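Local coordinates for protein VMB-1 (Vibrio alginolyticus, PDB 6JV4) that probably hydrolyses beta-lactam antibiotics to substituted beta-amino acids as a zinc-dependent subclass B1 metallo-beta-lactamase, at residues I36-L41 against V202-G206; F164-N170 against S212-T217. All coordinates share one frame; numbering follows the deposited sequence.

Interaction 1: residues I36-L41 against V202-G206; sequences IGASGL and VPGHG. With ZN (zinc ion), chain F.
His205 is gripped at both ring nitrogens: NE2 binds the zinc ion at 2.1 Å, and ND1 donates a hydrogen bond to Gly37 O at 2.8 Å. That carbonyl oxygen lies almost in the imidazole plane (2° out of it), so the bond helps fix the rotation of the ring, with NE2 turned to the metal. Over one face sits Ile36 CD1, a CH-pi contact 4.0 Å from the ring centroid. With chi1 at 61°, Ile36 CG1 stands between its own backbone N and carbonyl carbon, which brings the methyl at its tip above the ring.

Behind the ring, the backbones are tied together as well. Ser39 N donates to Gly204 O at 3.0 Å, while Ala38 CA makes a CA-H...O contact to the same oxygen. Ser39 OG donates to a water that in turn donates to Pro203 O and Gly206 O; Gln23 also hydrogen-bonds this hydroxyl. Farther along, Ser39 CB packs on Val202 CG1 at 3.9 Å. Strand 36-45 of one sheet thus braces the turn leaving strand 200-203 of the other, in the two-sheet core of the metallo-beta-lactamase fold, and so helps position His205, which binds the second zinc together with Asp86 and Cys163.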
loop_
_atom_site.group_PDB
_atom_site.type_symbol
_atom_site.label_atom_id
_atom_site.label_comp_id
_atom_site.label_asym_id
_atom_site.label_seq_id
_atom_site.Cartn_x
_atom_site.Cartn_y
_atom_site.Cartn_z
ATOM N N ILE A 36 -4.899 -8.031 -12.962
ATOM C CA ILE A 36 -5.339 -7.552 -11.619
ATOM C C ILE A 36 -5.019 -6.064 -11.484
ATOM O O ILE A 36 -4.003 -5.600 -11.996
ATOM C CB ILE A 36 -4.756 -8.408 -10.489
ATOM C CG1 ILE A 36 -3.241 -8.382 -10.477
ATOM C CG2 ILE A 36 -5.314 -9.830 -10.564
ATOM C CD1 ILE A 36 -2.601 -9.057 -9.257
ATOM N N GLY A 37 -5.942 -5.354 -10.830
ATOM C CA GLY A 37 -5.862 -3.919 -10.577
ATOM C C GLY A 37 -5.085 -3.698 -9.279
ATOM O O GLY A 37 -5.128 -4.569 -8.422
ATOM N N ALA A 38 -4.353 -2.603 -9.180
ATOM C CA ALA A 38 -3.561 -2.292 -7.969
ATOM C C ALA A 38 -3.848 -0.862 -7.563
ATOM O O ALA A 38 -3.863 0.032 -8.440
ATOM C CB ALA A 38 -2.112 -2.469 -8.248
ATOM N N SER A 39 -4.004 -0.624 -6.266
ATOM C CA SER A 39 -4.259 0.715 -5.710
ATOM C C SER A 39 -3.113 1.169 -4.806
ATOM O O SER A 39 -2.607 0.385 -4.031
ATOM C CB SER A 39 -5.514 0.736 -4.895
ATOM O OG SER A 39 -6.657 0.439 -5.670
ATOM N N GLY A 40 -2.812 2.454 -4.884
ATOM C CA GLY A 40 -2.108 3.162 -3.800
ATOM C C GLY A 40 -2.830 4.470 -3.557
ATOM O O GLY A 40 -3.927 4.683 -4.173
ATOM N N LEU A 41 -2.226 5.361 -2.791
ATOM C CA LEU A 41 -2.849 6.651 -2.467
ATOM C C LEU A 41 -1.900 7.803 -2.784
ATOM O O LEU A 41 -0.679 7.648 -2.746
ATOM C CB LEU A 41 -3.327 6.718 -1.021
ATOM C CG LEU A 41 -4.313 5.628 -0.566
ATOM C CD1 LEU A 41 -4.641 5.854 0.888
ATOM C CD2 LEU A 41 -5.598 5.647 -1.381
ATOM N N VAL A 202 -8.803 0.258 1.868
ATOM C CA VAL A 202 -8.299 0.129 0.487
ATOM C C VAL A 202 -7.431 -1.117 0.418
ATOM O O VAL A 202 -6.363 -1.136 1.046
ATOM C CB VAL A 202 -7.521 1.393 0.071
ATOM C CG1 VAL A 202 -7.009 1.247 -1.340
ATOM C CG2 VAL A 202 -8.362 2.655 0.222
ATOM N N PRO A 203 -7.856 -2.167 -0.310
ATOM C CA PRO A 203 -7.017 -3.325 -0.531
ATOM C C PRO A 203 -6.000 -3.012 -1.622
ATOM O O PRO A 203 -6.172 -2.110 -2.418
ATOM C CB PRO A 203 -7.993 -4.400 -0.932
ATOM C CG PRO A 203 -8.998 -3.624 -1.783
ATOM C CD PRO A 203 -9.123 -2.291 -1.074
ATOM N N GLY A 204 -4.905 -3.778 -1.602
ATOM C CA GLY A 204 -3.854 -3.647 -2.619
ATOM C C GLY A 204 -4.365 -3.919 -4.013
ATOM O O GLY A 204 -3.836 -3.304 -4.982
ATOM N N HIS A 205 -5.287 -4.855 -4.150
ATOM C CA HIS A 205 -5.953 -5.203 -5.432
ATOM C C HIS A 205 -7.453 -5.204 -5.248
ATOM O O HIS A 205 -7.927 -5.581 -4.174
ATOM C CB HIS A 205 -5.490 -6.584 -5.949
ATOM C CG HIS A 205 -4.013 -6.704 -5.997
ATOM N ND1 HIS A 205 -3.260 -5.998 -6.901
ATOM C CD2 HIS A 205 -3.121 -7.361 -5.235
ATOM C CE1 HIS A 205 -1.983 -6.195 -6.678
ATOM N NE2 HIS A 205 -1.870 -7.002 -5.685
ATOM N N GLY A 206 -8.225 -4.919 -6.300
ATOM C CA GLY A 206 -9.685 -4.996 -6.188
ATOM C C GLY A 206 -10.359 -3.770 -5.574
ATOM O O GLY A 206 -9.752 -2.708 -5.461
HETATM ZN ZN ZN F . -0.071 -7.225 -4.598
HETATM O O HOH W 1 -7.084 -2.056 -5.074
#

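Interaction 2: residues F164-N170 against S212-T217; sequences FVKSLKN and SLLKHT
His216 reaches from the first turns of helix 212-226 into the bend formed by Ser167 to Asn170. Its CB meets Leu168 CD1 at 3.7 Å. CG lies anti to the backbone N (chi1 -179°), which carries the ring across to the carbonyls of the bend. CD2 turns its edge to Ser167 O at 3.3 Å, and NE2 at the far end donates to Asn170 O at 2.7 Å. This bond is nearly straight, 162° at the hydrogen, and lies in the planes of both the ring and the carbonyl. Leu168 O sits over one ring face, close to NE2 but badly angled for a hydrogen bond.

The bend is a type I beta turn, closed by Asn170 N to Ser167 O; it belongs to the loop that follows zinc ligand Cys163, and the helix is the last of the metallo-beta-lactamase fold.

One helical turn back, Leu213 CG rests on Lys166 O, and its CB meets Val165 CG1 at 3.8 Å, the two side chains crossing at about a right angle. Val165 CG2 touches Leu214 CD2. Thr217 OG1 accepts from Lys166 N at 2.8 Å and donates to Leu213 O at 3.0 Å. Leu213 O also takes the helical bond from Thr217 N, the two donors arriving from opposite faces of its plane. Thr217 CG2 lies against Phe164 O, whose hydrogen-bond donor is Trp184 NE1.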
loop_
_atom_site.group_PDB
_atom_site.type_symbol
_atom_site.label_atom_id
_atom_site.label_comp_id
_atom_site.label_asym_id
_atom_site.label_seq_id
_atom_site.Cartn_x
_atom_site.Cartn_y
_atom_site.Cartn_z
ATOM N N PHE A 164 -1.729 -6.819 2.223
ATOM C CA PHE A 164 -2.161 -7.492 3.453
ATOM C C PHE A 164 -3.678 -7.638 3.500
ATOM O O PHE A 164 -4.158 -8.530 4.297
ATOM C CB PHE A 164 -1.687 -6.627 4.611
ATOM C CG PHE A 164 -1.967 -7.130 5.999
ATOM C CD1 PHE A 164 -1.262 -8.210 6.506
ATOM C CD2 PHE A 164 -2.891 -6.481 6.804
ATOM C CE1 PHE A 164 -1.482 -8.656 7.794
ATOM C CE2 PHE A 164 -3.161 -6.982 8.068
ATOM C CZ PHE A 164 -2.430 -8.036 8.579
ATOM N N VAL A 165 -4.418 -6.800 2.780
ATOM C CA VAL A 165 -5.914 -6.871 2.780
ATOM C C VAL A 165 -6.391 -7.263 1.378
ATOM O O VAL A 165 -6.016 -6.617 0.386
ATOM C CB VAL A 165 -6.561 -5.563 3.257
ATOM C CG1 VAL A 165 -8.078 -5.633 3.227
ATOM C CG2 VAL A 165 -6.017 -5.185 4.633
ATOM N N LYS A 166 -7.221 -8.310 1.322
ATOM C CA LYS A 166 -7.844 -8.740 0.050
ATOM C C LYS A 166 -9.178 -8.009 -0.115
ATOM O O LYS A 166 -9.773 -7.545 0.860
ATOM C CB LYS A 166 -8.076 -10.258 0.069
ATOM C CG LYS A 166 -6.851 -11.100 0.386
ATOM C CD LYS A 166 -5.668 -10.830 -0.538
ATOM C CE LYS A 166 -5.864 -11.265 -1.971
ATOM N NZ LYS A 166 -4.601 -11.111 -2.748
ATOM N N SER A 167 -9.668 -7.974 -1.334
ATOM C CA SER A 167 -10.987 -7.389 -1.597
ATOM C C SER A 167 -12.055 -8.358 -1.102
ATOM O O SER A 167 -11.816 -9.549 -0.951
ATOM C CB SER A 167 -11.178 -7.067 -3.059
ATOM O OG SER A 167 -11.358 -8.269 -3.793
ATOM N N LEU A 168 -13.252 -7.843 -0.930
ATOM C CA LEU A 168 -14.371 -8.652 -0.427
ATOM C C LEU A 168 -14.694 -9.813 -1.364
ATOM O O LEU A 168 -15.076 -10.905 -0.851
ATOM C CB LEU A 168 -15.562 -7.732 -0.185
ATOM C CG LEU A 168 -16.685 -8.385 0.592
ATOM C CD1 LEU A 168 -16.190 -8.825 1.980
ATOM C CD2 LEU A 168 -17.816 -7.373 0.727
ATOM N N LYS A 169 -14.605 -9.583 -2.687
ATOM C CA LYS A 169 -14.979 -10.610 -3.699
ATOM C C LYS A 169 -13.866 -11.630 -3.895
ATOM O O LYS A 169 -14.149 -12.709 -4.474
ATOM C CB LYS A 169 -15.338 -9.931 -5.017
ATOM C CG LYS A 169 -16.624 -9.137 -4.947
ATOM C CD LYS A 169 -17.009 -8.521 -6.286
ATOM C CE LYS A 169 -18.433 -8.012 -6.244
ATOM N NZ LYS A 169 -18.951 -7.791 -7.615
ATOM N N ASN A 170 -12.678 -11.398 -3.351
ATOM C CA ASN A 170 -11.563 -12.379 -3.486
ATOM C C ASN A 170 -11.958 -13.714 -2.862
ATOM O O ASN A 170 -12.438 -13.735 -1.712
ATOM C CB ASN A 170 -10.256 -11.953 -2.823
ATOM C CG ASN A 170 -9.390 -11.155 -3.750
ATOM O OD1 ASN A 170 -9.674 -10.008 -3.978
ATOM N ND2 ASN A 170 -8.354 -11.742 -4.305
ATOM N N SER A 212 -15.362 -4.766 6.719
ATOM C CA SER A 212 -15.591 -6.201 6.447
ATOM C C SER A 212 -14.436 -6.777 5.629
ATOM O O SER A 212 -14.197 -7.984 5.726
ATOM C CB SER A 212 -16.923 -6.475 5.823
ATOM O OG SER A 212 -16.981 -6.059 4.495
ATOM N N LEU A 213 -13.678 -5.961 4.877
ATOM C CA LEU A 213 -12.555 -6.531 4.101
ATOM C C LEU A 213 -11.552 -7.154 5.064
ATOM O O LEU A 213 -10.909 -8.132 4.698
ATOM C CB LEU A 213 -11.863 -5.485 3.220
ATOM C CG LEU A 213 -12.511 -5.212 1.856
ATOM C CD1 LEU A 213 -13.960 -4.772 1.962
ATOM C CD2 LEU A 213 -11.691 -4.187 1.091
ATOM N N LEU A 214 -11.359 -6.581 6.233
ATOM C CA LEU A 214 -10.399 -7.125 7.203
ATOM C C LEU A 214 -10.864 -8.512 7.662
ATOM O O LEU A 214 -10.061 -9.421 7.787
ATOM C CB LEU A 214 -10.286 -6.187 8.398
ATOM C CG LEU A 214 -9.878 -4.745 8.134
ATOM C CD1 LEU A 214 -9.798 -4.028 9.459
ATOM C CD2 LEU A 214 -8.596 -4.638 7.330
ATOM N N LYS A 215 -12.151 -8.604 8.011
ATOM C CA LYS A 215 -12.753 -9.869 8.515
ATOM C C LYS A 215 -12.722 -10.919 7.403
ATOM O O LYS A 215 -12.458 -12.099 7.707
ATOM C CB LYS A 215 -14.185 -9.621 8.999
ATOM C CG LYS A 215 -14.306 -8.894 10.332
ATOM C CD LYS A 215 -13.689 -7.512 10.320
ATOM C CE LYS A 215 -13.809 -6.797 11.649
ATOM N NZ LYS A 215 -15.200 -6.360 11.914
ATOM N N HIS A 216 -12.985 -10.493 6.165
ATOM C CA HIS A 216 -12.984 -11.417 5.009
ATOM C C HIS A 216 -11.580 -11.995 4.843
ATOM O O HIS A 216 -11.440 -13.194 4.645
ATOM C CB HIS A 216 -13.485 -10.688 3.756
ATOM C CG HIS A 216 -13.518 -11.583 2.567
ATOM N ND1 HIS A 216 -14.266 -12.784 2.542
ATOM C CD2 HIS A 216 -12.773 -11.575 1.444
ATOM C CE1 HIS A 216 -14.065 -13.379 1.362
ATOM N NE2 HIS A 216 -13.133 -12.659 0.697
ATOM N N THR A 217 -10.577 -11.130 4.812
ATOM C CA THR A 217 -9.173 -11.544 4.636
ATOM C C THR A 217 -8.752 -12.494 5.765
ATOM O O THR A 217 -8.103 -13.538 5.490
ATOM C CB THR A 217 -8.235 -10.336 4.572
ATOM O OG1 THR A 217 -8.650 -9.609 3.417
ATOM C CG2 THR A 217 -6.791 -10.766 4.458
#

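Overall arrangement
Interactions 1 and 2 lie 12 Å apart, centre to centre, and touch each other. Pro203 bridges them: its CB lies 3.2 Å from Val165 O and its CD 3.9 Å from Leu213 CD2. Next to it, His205 O packs 3.7 Å from Ser167 CB. Their segments alternate along the chain, and the 202-206 segment touches strand 36-45 as well as the 164-170 loop and helix 212-226. A bound citrate, probably from the crystallisation liquor, lies about 3 Å from the side chains of both His205 and Lys166, whose NZ hydrogen-bonds Leu173 O; interaction 1 thus holds a zinc ligand, and interaction 2 approaches the metal site through Lys166.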